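Side-chain contacts in histidine kinase (Paraburkholderia phymatum, PDB 6NB0), which probably transfers the gamma-phosphate of ATP to a histidine residue of a protein, as sensor kinases of two-component phosphorelays do: residues A51-F56 with L180-T185; L128-F133 with A258-G263; E148-R153 with F186-S191; A216-L221 with G268-G273; R235-H240 with I247-A252. One frame throughout, in Å; residues are numbered along the deposited sequence.

Contact 1. Residues A51-F56 with L180-T185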
# COMPACT_ATOMS: atom_id res chain seq x y z
N ALA A 51 -5.29 0.54 2.51
CA ALA A 51 -4.05 0.04 1.93
C ALA A 51 -3.39 1.08 1.02
O ALA A 51 -2.15 1.23 1.02
CB ALA A 51 -4.31 -1.27 1.17
N GLU A 52 -4.20 1.81 0.24
CA GLU A 52 -3.69 2.93 -0.57
C GLU A 52 -3.02 3.98 0.30
O GLU A 52 -1.93 4.48 -0.03
CB GLU A 52 -4.84 3.60 -1.34
CG GLU A 52 -5.54 2.72 -2.38
CD GLU A 52 -6.66 3.48 -3.11
OE1 GLU A 52 -7.64 3.88 -2.46
OE2 GLU A 52 -6.53 3.69 -4.34
N THR A 53 -3.69 4.38 1.38
CA THR A 53 -3.12 5.34 2.31
C THR A 53 -1.76 4.88 2.81
O THR A 53 -0.80 5.66 2.86
CB THR A 53 -4.08 5.56 3.50
OG1 THR A 53 -5.27 6.18 3.01
CG2 THR A 53 -3.45 6.53 4.53
N ALA A 54 -1.67 3.61 3.20
CA ALA A 54 -0.43 3.08 3.78
C ALA A 54 0.65 2.98 2.72
O ALA A 54 1.84 3.19 3.01
CB ALA A 54 -0.69 1.72 4.41
N LEU A 55 0.25 2.62 1.51
CA LEU A 55 1.18 2.57 0.38
C LEU A 55 1.85 3.92 0.18
O LEU A 55 3.09 4.01 0.10
CB LEU A 55 0.42 2.16 -0.89
CG LEU A 55 0.98 2.51 -2.26
CD1 LEU A 55 2.33 1.89 -2.34
CD2 LEU A 55 0.08 1.93 -3.35
N PHE A 56 1.06 4.98 0.06
CA PHE A 56 1.63 6.30 -0.18
C PHE A 56 2.43 6.77 1.02
O PHE A 56 3.42 7.48 0.85
CB PHE A 56 0.52 7.30 -0.52
CG PHE A 56 0.05 7.21 -1.94
CD1 PHE A 56 -0.79 6.17 -2.35
CD2 PHE A 56 0.50 8.12 -2.89
CE1 PHE A 56 -1.19 6.07 -3.66
CE2 PHE A 56 0.10 8.02 -4.21
CZ PHE A 56 -0.75 6.99 -4.60
N LEU A 180 -9.73 12.48 -1.27
CA LEU A 180 -10.80 13.09 -0.50
C LEU A 180 -11.22 12.19 0.65
O LEU A 180 -11.51 12.67 1.75
CB LEU A 180 -11.99 13.41 -1.39
CG LEU A 180 -11.67 14.41 -2.52
CD1 LEU A 180 -12.88 14.53 -3.41
CD2 LEU A 180 -11.31 15.77 -1.96
N TRP A 181 -11.28 10.88 0.40
CA TRP A 181 -11.56 9.94 1.49
C TRP A 181 -10.60 10.15 2.66
O TRP A 181 -11.02 10.21 3.83
CB TRP A 181 -11.44 8.51 0.94
CG TRP A 181 -11.70 7.42 1.96
CD1 TRP A 181 -12.89 6.78 2.21
CD2 TRP A 181 -10.73 6.82 2.84
NE1 TRP A 181 -12.71 5.81 3.22
CE2 TRP A 181 -11.39 5.84 3.61
CE3 TRP A 181 -9.35 7.03 3.05
CZ2 TRP A 181 -10.72 5.06 4.57
CZ3 TRP A 181 -8.69 6.26 4.00
CH2 TRP A 181 -9.37 5.30 4.75
N LEU A 182 -9.30 10.28 2.37
CA LEU A 182 -8.31 10.40 3.44
C LEU A 182 -8.39 11.76 4.11
O LEU A 182 -8.26 11.87 5.34
CB LEU A 182 -6.91 10.16 2.88
CG LEU A 182 -5.72 10.25 3.86
CD1 LEU A 182 -5.90 9.25 5.02
CD2 LEU A 182 -4.40 9.97 3.13
N LEU A 183 -8.62 12.81 3.32
CA LEU A 183 -8.83 14.15 3.86
C LEU A 183 -9.91 14.15 4.94
O LEU A 183 -9.71 14.71 6.03
CB LEU A 183 -9.21 15.09 2.71
CG LEU A 183 -8.88 16.58 2.77
CD1 LEU A 183 -7.36 16.75 2.61
CD2 LEU A 183 -9.65 17.33 1.67
N VAL A 184 -11.05 13.51 4.65
CA VAL A 184 -12.14 13.46 5.64
C VAL A 184 -11.84 12.45 6.75
O VAL A 184 -12.08 12.72 7.93
CB VAL A 184 -13.49 13.14 4.95
CG1 VAL A 184 -14.64 13.16 5.99
CG2 VAL A 184 -13.78 14.16 3.80
N THR A 185 -11.35 11.26 6.39
CA THR A 185 -11.09 10.22 7.40
C THR A 185 -10.07 10.69 8.43
O THR A 185 -10.21 10.41 9.63
CB THR A 185 -10.60 8.95 6.69
OG1 THR A 185 -11.66 8.44 5.87
CG2 THR A 185 -10.20 7.87 7.70
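Thr53 meets Leu182 and Trp181 where helix 44-68 lies against helix 173-189, the CA atoms of Thr53 and Leu182 standing 7.3 Å apart. From CB of Thr53, which points at the other helix, the side chain forks. Its methyl CG2 lies anti to the backbone N (the OG1 torsion, chi1, is -66°) and reaches tip to tip into the fork of Leu182, 3.7 Å from Leu182 CD1 and 3.8 Å from Leu182 CD2. The other branch, OG1, sits beside the backbone N and nears the indole at a slant, 3.6 Å from Trp181 CZ3, the two side chains crossing at about a right angle; OG1 of Thr53 lies about equally near Leu182 CD1. This hydroxyl bonds to Arg49 O one turn earlier in its own helix. Helix 44-68 runs into the phospho-acceptor (HisKA) region, and helix 173-189 packs on the mixed sheet of the ATPase-like domain, so the threonine sits at the joint between the two; another face of its helix, at Ala51 and Leu55, packs on the second subunit. Behind the indole, Thr185 OG1 lies over one ring face, 3.4 Å above the plane, while bonding to Trp181 O at 2.8 Å.

Contact 2. Residues L128-F133 with A258-G263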
# COMPACT_ATOMS: atom_id res chain seq x y z
N LEU A 128 -1.13 9.22 -15.58
CA LEU A 128 -1.48 8.48 -16.78
C LEU A 128 -2.98 8.41 -17.02
O LEU A 128 -3.39 8.23 -18.17
CB LEU A 128 -0.90 7.06 -16.70
N LYS A 129 -3.80 8.55 -15.98
CA LYS A 129 -5.24 8.37 -16.11
C LYS A 129 -5.94 9.69 -15.79
O LYS A 129 -6.07 10.05 -14.63
CB LYS A 129 -5.73 7.26 -15.18
CG LYS A 129 -5.02 5.93 -15.40
CD LYS A 129 -5.22 4.99 -14.21
CE LYS A 129 -6.63 4.44 -14.15
NZ LYS A 129 -6.83 3.65 -12.90
N ARG A 130 -6.35 10.43 -16.81
CA ARG A 130 -7.22 11.59 -16.66
C ARG A 130 -8.46 11.35 -17.51
O ARG A 130 -8.33 10.95 -18.66
CB ARG A 130 -6.53 12.88 -17.12
CG ARG A 130 -5.22 13.18 -16.42
CD ARG A 130 -5.46 13.61 -14.99
NE ARG A 130 -4.21 13.93 -14.30
CZ ARG A 130 -3.42 13.03 -13.73
NH1 ARG A 130 -3.73 11.74 -13.76
NH2 ARG A 130 -2.30 13.43 -13.13
N ALA A 131 -9.64 11.55 -16.94
CA ALA A 131 -10.87 11.41 -17.71
C ALA A 131 -11.96 12.24 -17.04
O ALA A 131 -11.95 12.38 -15.82
CB ALA A 131 -11.32 9.94 -17.84
N PRO A 132 -12.88 12.80 -17.82
CA PRO A 132 -13.88 13.71 -17.22
C PRO A 132 -14.85 12.94 -16.34
O PRO A 132 -15.28 11.83 -16.69
CB PRO A 132 -14.58 14.34 -18.44
CG PRO A 132 -14.27 13.48 -19.59
CD PRO A 132 -12.98 12.74 -19.29
N PHE A 133 -15.21 13.53 -15.21
CA PHE A 133 -16.18 12.93 -14.31
C PHE A 133 -16.91 14.03 -13.56
O PHE A 133 -16.41 15.16 -13.44
CB PHE A 133 -15.52 11.96 -13.29
CG PHE A 133 -14.64 12.65 -12.31
CD1 PHE A 133 -15.15 13.11 -11.10
CD2 PHE A 133 -13.30 12.89 -12.61
CE1 PHE A 133 -14.35 13.78 -10.19
CE2 PHE A 133 -12.48 13.57 -11.70
CZ PHE A 133 -13.00 14.01 -10.50
N ALA A 258 -2.58 15.59 -4.93
CA ALA A 258 -2.70 17.02 -5.22
C ALA A 258 -1.59 17.48 -6.16
O ALA A 258 -1.85 18.14 -7.18
CB ALA A 258 -2.69 17.82 -3.92
N GLU A 259 -0.34 17.14 -5.83
CA GLU A 259 0.76 17.64 -6.64
C GLU A 259 0.78 16.98 -8.01
O GLU A 259 1.19 17.62 -8.98
CB GLU A 259 2.09 17.44 -5.91
CG GLU A 259 2.14 18.32 -4.65
CD GLU A 259 3.41 18.16 -3.83
OE1 GLU A 259 4.25 17.30 -4.19
OE2 GLU A 259 3.54 18.89 -2.83
N ALA A 260 0.30 15.74 -8.11
CA ALA A 260 0.21 15.08 -9.40
C ALA A 260 -0.82 15.75 -10.31
O ALA A 260 -0.70 15.69 -11.54
CB ALA A 260 -0.14 13.60 -9.20
N HIS A 261 -1.84 16.38 -9.71
CA HIS A 261 -2.80 17.19 -10.46
C HIS A 261 -2.40 18.67 -10.53
O HIS A 261 -3.27 19.53 -10.62
CB HIS A 261 -4.21 17.05 -9.86
CG HIS A 261 -4.87 15.73 -10.13
ND1 HIS A 261 -4.66 14.62 -9.34
CD2 HIS A 261 -5.75 15.35 -11.09
CE1 HIS A 261 -5.36 13.61 -9.82
NE2 HIS A 261 -6.04 14.03 -10.87
N ASP A 262 -1.10 18.97 -10.49
CA ASP A 262 -0.60 20.35 -10.57
C ASP A 262 -1.27 21.23 -9.51
O ASP A 262 -1.64 22.38 -9.76
CB ASP A 262 -0.81 20.93 -11.96
CG ASP A 262 -0.07 20.16 -13.03
OD1 ASP A 262 0.93 19.49 -12.69
OD2 ASP A 262 -0.47 20.23 -14.21
N GLY A 263 -1.43 20.68 -8.31
CA GLY A 263 -2.11 21.33 -7.21
C GLY A 263 -1.23 21.40 -5.98
O GLY A 263 -0.00 21.41 -6.07
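Arg130 and His261 meet flat on flat. The guanidinium lies over one face of the imidazole with the centres 4.3 Å apart and the planes 23° from parallel, an offset stack in which NE of Arg130 comes 3.8 Å from His261 CD2. A bend at chi2 (-72°) turns the arginine chain over the ring. This stack and the arginine's bonds belong to one of two modelled conformers of Arg130. The imidazole is held in turn by bonds from both nitrogens, ND1 to Val257 O and NE2 to the backbone N of Asp172, which fix its rotation.

Hydrogen bonding takes place at the rim of the guanidinium. NH1 of Arg130 donates to Lys129 O at 3.0 Å, almost within the guanidinium plane but from well above the plane of the carbonyl, so the side chain folds back on its own loop. NH2 of Arg130 reaches Ala260 O at 3.2 Å in a weak, bent bond, and has a stronger partner in Leu126 O. The acceptor at Ala260 belongs to the last turn of helix 252-260, which closes in a Schellman motif: Gly263 N returns to Ala258 O at 2.8 Å and Asp262 N to Glu259 O at 3.1 Å, with Asp262 taking the positive phi (54°). The contact thus joins that helix end to the entry of strand 131-134, which pairs antiparallel with strand 168-171.

Beyond these, contact is slight: the methyl CB of Ala260 lies 4.5 Å from NH2 of Arg130.

Contact 3. Residues E148-R153 with F186-S191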
# COMPACT_ATOMS: atom_id res chain seq x y z
N GLU A 148 -19.78 5.41 6.62
CA GLU A 148 -19.91 3.99 6.92
C GLU A 148 -18.61 3.41 7.46
O GLU A 148 -18.64 2.50 8.30
CB GLU A 148 -20.37 3.22 5.68
CG GLU A 148 -21.00 1.84 5.98
CD GLU A 148 -19.96 0.76 6.24
OE1 GLU A 148 -18.80 0.94 5.82
OE2 GLU A 148 -20.31 -0.27 6.86
N GLY A 149 -17.47 3.93 7.03
CA GLY A 149 -16.18 3.38 7.43
C GLY A 149 -15.79 3.78 8.84
O GLY A 149 -15.23 2.95 9.56
N LEU A 150 -16.06 5.02 9.26
CA LEU A 150 -15.61 5.45 10.59
C LEU A 150 -16.48 6.49 11.29
O LEU A 150 -16.65 6.41 12.51
CB LEU A 150 -14.18 6.01 10.51
CG LEU A 150 -13.50 6.30 11.86
CD1 LEU A 150 -13.34 5.02 12.71
CD2 LEU A 150 -12.14 6.96 11.62
N ALA A 151 -17.02 7.49 10.58
CA ALA A 151 -17.66 8.61 11.29
C ALA A 151 -18.85 8.15 12.13
O ALA A 151 -19.01 8.56 13.30
CB ALA A 151 -18.08 9.70 10.30
N ALA A 152 -19.71 7.31 11.56
CA ALA A 152 -20.89 6.89 12.32
C ALA A 152 -20.49 6.15 13.60
O ALA A 152 -21.04 6.41 14.68
CB ALA A 152 -21.80 6.02 11.45
N ARG A 153 -19.50 5.25 13.51
CA ARG A 153 -19.14 4.49 14.70
C ARG A 153 -18.30 5.30 15.68
O ARG A 153 -18.08 4.83 16.81
CB ARG A 153 -18.41 3.19 14.32
CG ARG A 153 -16.96 3.38 13.88
CD ARG A 153 -16.44 2.07 13.24
NE ARG A 153 -17.06 1.83 11.93
CZ ARG A 153 -17.10 0.65 11.33
NH1 ARG A 153 -16.55 -0.41 11.91
NH2 ARG A 153 -17.70 0.52 10.15
N PHE A 186 -9.03 11.40 7.99
CA PHE A 186 -8.04 11.91 8.95
C PHE A 186 -8.70 12.81 9.98
O PHE A 186 -8.43 12.71 11.19
CB PHE A 186 -6.93 12.66 8.20
CG PHE A 186 -5.86 13.22 9.12
CD1 PHE A 186 -5.99 14.47 9.68
CD2 PHE A 186 -4.75 12.45 9.44
CE1 PHE A 186 -5.02 14.96 10.56
CE2 PHE A 186 -3.77 12.92 10.32
CZ PHE A 186 -3.90 14.18 10.87
N ALA A 187 -9.55 13.74 9.51
CA ALA A 187 -10.22 14.65 10.43
C ALA A 187 -11.10 13.88 11.39
O ALA A 187 -11.11 14.17 12.60
CB ALA A 187 -11.03 15.68 9.64
N VAL A 188 -11.80 12.85 10.89
CA VAL A 188 -12.65 12.02 11.74
C VAL A 188 -11.79 11.32 12.80
O VAL A 188 -12.15 11.28 13.98
CB VAL A 188 -13.44 11.01 10.89
CG1 VAL A 188 -14.14 9.98 11.80
CG2 VAL A 188 -14.48 11.77 10.03
N GLU A 189 -10.64 10.76 12.38
CA GLU A 189 -9.77 10.07 13.34
C GLU A 189 -9.31 11.02 14.43
O GLU A 189 -9.14 10.63 15.59
CB GLU A 189 -8.55 9.46 12.62
CG GLU A 189 -8.86 8.20 11.79
CD GLU A 189 -8.84 6.92 12.63
OE1 GLU A 189 -9.08 7.00 13.85
OE2 GLU A 189 -8.59 5.84 12.07
N ALA A 190 -9.13 12.29 14.08
CA ALA A 190 -8.73 13.32 15.02
C ALA A 190 -9.92 14.11 15.56
O ALA A 190 -9.79 15.31 15.87
CB ALA A 190 -7.72 14.26 14.35
N SER A 191 -11.08 13.47 15.71
CA SER A 191 -12.26 14.11 16.29
C SER A 191 -12.79 13.31 17.47
O SER A 191 -12.74 12.07 17.47
CB SER A 191 -13.39 14.26 15.24
OG SER A 191 -13.05 15.18 14.21
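Leu150 and Val188 lie side by side and point opposite ways, with CD2 of Leu150 3.6 Å from CG1 of Val188. Both groups are set by the same kind of torsion: Leu150 CG (chi1 -171°) and Val188 CG1 (chi1 171°) lie anti to their backbone N. The second valine methyl turns to the neighbouring residue, CG2 of Val188 lying 4.2 Å from Ala151 CB, and CG1 of Val188 also comes 3.8 Å from Ala151 CA. With so small a residue at 151, the backbones draw close, 6.1 Å between the CA atoms of Ala151 and Val188. Glu189 meets the leucine at about a right angle. Its chain bends at chi2, and CD2 of Leu150 rests 3.5 Å from both CG and CD of Glu189, against the flank of the acid. Helices 135-154 and 173-189 are joined here, near the end of each, in the ATP-binding domain of the kinase; the first helix widens into a pi turn at 148-151.

The carboxylate beside this leucine is buried but well supplied: OE1 of Glu189 meets Arg154 in a salt bridge and bonds to His228, while OE2 of Glu189 takes the backbone N of Val229 and Leu230. Four such partners would favour the charged form and pay for its place beside hydrocarbon.

Contact 4. Residues A216-L221 with G268-G273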
# COMPACT_ATOMS: atom_id res chain seq x y z
N ALA A 216 -10.42 19.99 16.42
CA ALA A 216 -9.62 18.78 16.53
C ALA A 216 -9.47 18.34 17.98
O ALA A 216 -9.36 19.16 18.89
CB ALA A 216 -8.23 19.00 15.93
N THR A 217 -9.46 17.01 18.19
CA THR A 217 -9.03 16.38 19.44
C THR A 217 -7.94 15.41 19.04
O THR A 217 -8.20 14.22 18.79
CB THR A 217 -10.18 15.67 20.15
OG1 THR A 217 -11.26 16.59 20.37
CG2 THR A 217 -9.73 15.09 21.50
N PRO A 218 -6.70 15.88 18.91
CA PRO A 218 -5.64 15.00 18.36
C PRO A 218 -5.37 13.77 19.23
O PRO A 218 -4.95 12.74 18.71
CB PRO A 218 -4.42 15.93 18.25
CG PRO A 218 -4.75 17.14 19.09
CD PRO A 218 -6.25 17.28 19.08
N ALA A 219 -5.70 13.81 20.53
CA ALA A 219 -5.56 12.62 21.36
C ALA A 219 -6.46 11.48 20.90
O ALA A 219 -6.16 10.31 21.18
CB ALA A 219 -5.86 12.94 22.83
N ALA A 220 -7.55 11.78 20.18
CA ALA A 220 -8.41 10.71 19.67
C ALA A 220 -7.69 9.82 18.66
O ALA A 220 -8.05 8.66 18.49
CB ALA A 220 -9.68 11.31 19.07
N LEU A 221 -6.67 10.36 17.97
CA LEU A 221 -5.94 9.58 16.96
C LEU A 221 -5.37 8.29 17.54
O LEU A 221 -5.28 7.27 16.85
CB LEU A 221 -4.80 10.43 16.38
CG LEU A 221 -5.21 11.37 15.24
CD1 LEU A 221 -4.14 12.44 15.06
CD2 LEU A 221 -5.38 10.52 13.98
N GLY A 268 -2.92 22.20 8.17
CA GLY A 268 -2.79 23.18 9.23
C GLY A 268 -2.40 22.53 10.55
O GLY A 268 -2.41 21.30 10.70
N GLU A 269 -2.07 23.36 11.52
CA GLU A 269 -1.77 22.82 12.83
C GLU A 269 -3.06 22.40 13.53
O GLU A 269 -4.17 22.70 13.09
CB GLU A 269 -0.99 23.84 13.67
CG GLU A 269 -1.81 25.03 14.13
CD GLU A 269 -1.11 25.85 15.21
OE1 GLU A 269 -0.25 25.30 15.93
OE2 GLU A 269 -1.43 27.05 15.34
N PHE A 270 -2.91 21.62 14.60
CA PHE A 270 -4.03 21.32 15.49
C PHE A 270 -4.25 22.56 16.35
O PHE A 270 -3.45 22.86 17.24
CB PHE A 270 -3.76 20.08 16.33
CG PHE A 270 -3.69 18.79 15.53
CD1 PHE A 270 -4.78 18.33 14.81
CD2 PHE A 270 -2.53 18.01 15.54
CE1 PHE A 270 -4.72 17.13 14.10
CE2 PHE A 270 -2.46 16.82 14.81
CZ PHE A 270 -3.56 16.38 14.12
N ALA A 271 -5.32 23.30 16.07
CA ALA A 271 -5.56 24.60 16.67
C ALA A 271 -6.44 24.48 17.92
O ALA A 271 -7.50 23.84 17.88
CB ALA A 271 -6.21 25.55 15.66
N ASP A 272 -5.99 25.08 19.01
CA ASP A 272 -6.77 25.12 20.24
C ASP A 272 -7.78 26.26 20.15
O ASP A 272 -7.45 27.36 19.72
CB ASP A 272 -5.86 25.31 21.46
N GLY A 273 -9.03 25.97 20.54
CA GLY A 273 -10.10 26.94 20.47
C GLY A 273 -10.48 27.40 19.08
O GLY A 273 -11.29 28.31 18.95
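Ala216 and Phe270 bring the two loops together, their CA atoms 6.2 Å apart, in a meeting of irregular backbones in which 218-221 has helical backbone angles without forming a regular helix and 268-273 has no regular structure. Both loops leave strands of the mixed sheet in the ATPase-like domain: 216-221 follows strand 207-214, whereas the loop 268-273 links strands 264-267 and 276-283. The contact is made through the ring of Phe270, which receives three residues of the first loop. Pro218 lies over its face: CB stands 3.9 Å from the ring centroid and only 9° off the normal, a CH-pi contact over the middle of the ring. Ala216 comes in at a slant, its CB 3.7 Å from CD1 of Phe270. With CG anti to the carbonyl carbon (chi1 -67°), the phenyl ring reaches in toward the first loop, and its far end comes to Leu221. Beyond this, Phe270 touches Phe186 of helix 173-189, and Leu221 packs on Glu189 of the same helix. A glycerol, probably from the crystallisation liquor, lies near the phenyl ring. At the ring's tip, CD1 of Leu221 sits 4.1 Å from CZ of Phe270.

Contact 5. Residues R235-H240 with I247-A252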
# COMPACT_ATOMS: atom_id res chain seq x y z
N ARG A 235 -1.28 6.70 12.82
CA ARG A 235 -2.01 7.56 13.74
C ARG A 235 -1.10 8.12 14.83
O ARG A 235 -1.20 9.31 15.17
CB ARG A 235 -3.18 6.79 14.35
CG ARG A 235 -4.31 6.54 13.35
CD ARG A 235 -5.52 5.81 13.98
NE ARG A 235 -5.31 4.38 14.20
CZ ARG A 235 -5.13 3.78 15.38
NH1 ARG A 235 -5.07 4.48 16.51
NH2 ARG A 235 -4.99 2.46 15.43
N ALA A 236 -0.23 7.28 15.40
CA ALA A 236 0.74 7.75 16.39
C ALA A 236 1.67 8.81 15.80
O ALA A 236 1.89 9.87 16.41
CB ALA A 236 1.56 6.57 16.93
N GLN A 237 2.24 8.54 14.61
CA GLN A 237 3.16 9.49 13.98
C GLN A 237 2.48 10.82 13.74
O GLN A 237 3.14 11.87 13.82
CB GLN A 237 3.71 8.92 12.66
CG GLN A 237 5.00 9.61 12.18
CD GLN A 237 4.75 10.94 11.46
OE1 GLN A 237 3.69 11.15 10.87
NE2 GLN A 237 5.72 11.85 11.53
N ALA A 238 1.16 10.81 13.50
CA ALA A 238 0.46 12.06 13.18
C ALA A 238 0.36 12.99 14.38
O ALA A 238 0.16 14.19 14.20
CB ALA A 238 -0.93 11.77 12.63
N THR A 239 0.45 12.45 15.61
CA THR A 239 0.45 13.32 16.79
C THR A 239 1.81 13.95 17.04
O THR A 239 1.92 14.80 17.93
CB THR A 239 0.00 12.56 18.05
OG1 THR A 239 0.99 11.59 18.41
CG2 THR A 239 -1.35 11.86 17.85
N HIS A 240 2.84 13.55 16.30
CA HIS A 240 4.18 14.05 16.57
C HIS A 240 4.31 15.48 16.06
O HIS A 240 3.72 15.84 15.04
CB HIS A 240 5.25 13.21 15.88
CG HIS A 240 5.35 11.81 16.40
ND1 HIS A 240 6.28 10.91 15.91
CD2 HIS A 240 4.65 11.14 17.35
CE1 HIS A 240 6.15 9.76 16.54
NE2 HIS A 240 5.17 9.87 17.42
N ILE A 247 4.37 17.40 6.47
CA ILE A 247 3.07 16.87 6.84
C ILE A 247 3.25 15.68 7.77
O ILE A 247 4.32 15.07 7.82
CB ILE A 247 2.27 16.45 5.59
CG1 ILE A 247 3.07 15.39 4.81
CG2 ILE A 247 1.95 17.68 4.74
CD1 ILE A 247 2.24 14.66 3.73
N SER A 248 2.18 15.35 8.49
CA SER A 248 2.05 14.03 9.08
C SER A 248 2.14 12.98 7.98
O SER A 248 1.51 13.12 6.93
CB SER A 248 0.71 13.93 9.82
OG SER A 248 0.61 14.89 10.88
N TRP A 249 2.96 11.94 8.19
CA TRP A 249 3.25 10.98 7.11
C TRP A 249 1.99 10.40 6.52
O TRP A 249 1.90 10.16 5.30
CB TRP A 249 4.11 9.84 7.64
CG TRP A 249 5.45 10.24 8.09
CD1 TRP A 249 6.03 11.47 7.98
CD2 TRP A 249 6.41 9.39 8.71
NE1 TRP A 249 7.31 11.43 8.50
CE2 TRP A 249 7.56 10.17 8.96
CE3 TRP A 249 6.41 8.04 9.10
CZ2 TRP A 249 8.71 9.64 9.58
CZ3 TRP A 249 7.56 7.51 9.70
CH2 TRP A 249 8.68 8.31 9.94
N VAL A 250 0.98 10.18 7.36
CA VAL A 250 -0.20 9.47 6.88
C VAL A 250 -0.96 10.27 5.82
O VAL A 250 -1.76 9.69 5.09
CB VAL A 250 -1.12 9.11 8.07
CG1 VAL A 250 -1.79 10.35 8.67
CG2 VAL A 250 -2.19 8.09 7.65
N LEU A 251 -0.73 11.58 5.71
CA LEU A 251 -1.44 12.39 4.72
C LEU A 251 -0.72 12.40 3.36
O LEU A 251 -1.13 13.14 2.46
CB LEU A 251 -1.63 13.83 5.23
CG LEU A 251 -2.70 13.90 6.35
CD1 LEU A 251 -2.69 15.22 7.12
CD2 LEU A 251 -4.10 13.61 5.81
N ALA A 252 0.33 11.60 3.22
CA ALA A 252 1.12 11.57 2.00
C ALA A 252 0.25 11.41 0.75
O ALA A 252 0.52 12.03 -0.29
CB ALA A 252 2.14 10.45 2.08
O HOH W 1 1.21 10.17 10.19
O HOH W 2 3.30 14.41 12.47
O HOH W 3 5.32 14.50 10.38
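Gln237 lies flat on Trp249, and this stack is the tight part of the contact. The amide and indole planes are 8° apart, with CD of Gln237 3.5 Å from Trp249 CG and NE2 of Gln237 3.4 Å above the ring plane. Nearer the backbone, CG of Gln237 makes a CH-pi contact over the six-membered ring, 3.9 Å from its centroid. The chain gets there by a bend at chi2 (-81°), which turns the amide over the indole. OE1 of Gln237 then accepts from the backbone N of Trp249 at 2.9 Å, nearly straight at the hydrogen (161°), with the donor above the amide plane. These residues tie helix 232-238 to the 3-10 turn 249-251 leading into helix 252-260, in the ATP-binding domain; the tryptophan also meets His60 and other residues of helix 44-68, and Thr118 of the second subunit. Ala238 packs more loosely, its CB 3.9 Å from Ser248 CB and 4.3 Å from Val250 CG1.

On the looser side the links run through water. One molecule bridges OE1 of Gln237 to Val250 N, a second joins Gln237 O and His240 O to Ser248 OG, and a third links NE2 of Gln237 to Ile247 O.

How the contacts relate
From the N terminus, helix 44-68 opens contact 1, which closes on helix 173-189 some 124 residues later and joins the N-terminal helix to the ATPase-like domain. Contacts 2 and 3 have opened by then, so contact 1 crosses both. Contact 3, tying two helices of that domain, closes next and lies wholly within the span of contact 2. Contact 4 then opens, with contact 5 inside it, both holding loops of the domain; contact 2 ends between contacts 5 and 4, crossing contact 4. In space, contacts 3, 4 and 5 touch one another, and contact 5 meets contact 1 where Val250 packs on Leu182. Contact 2 stands apart, across the chain's centre from contacts 3, 4 and 5.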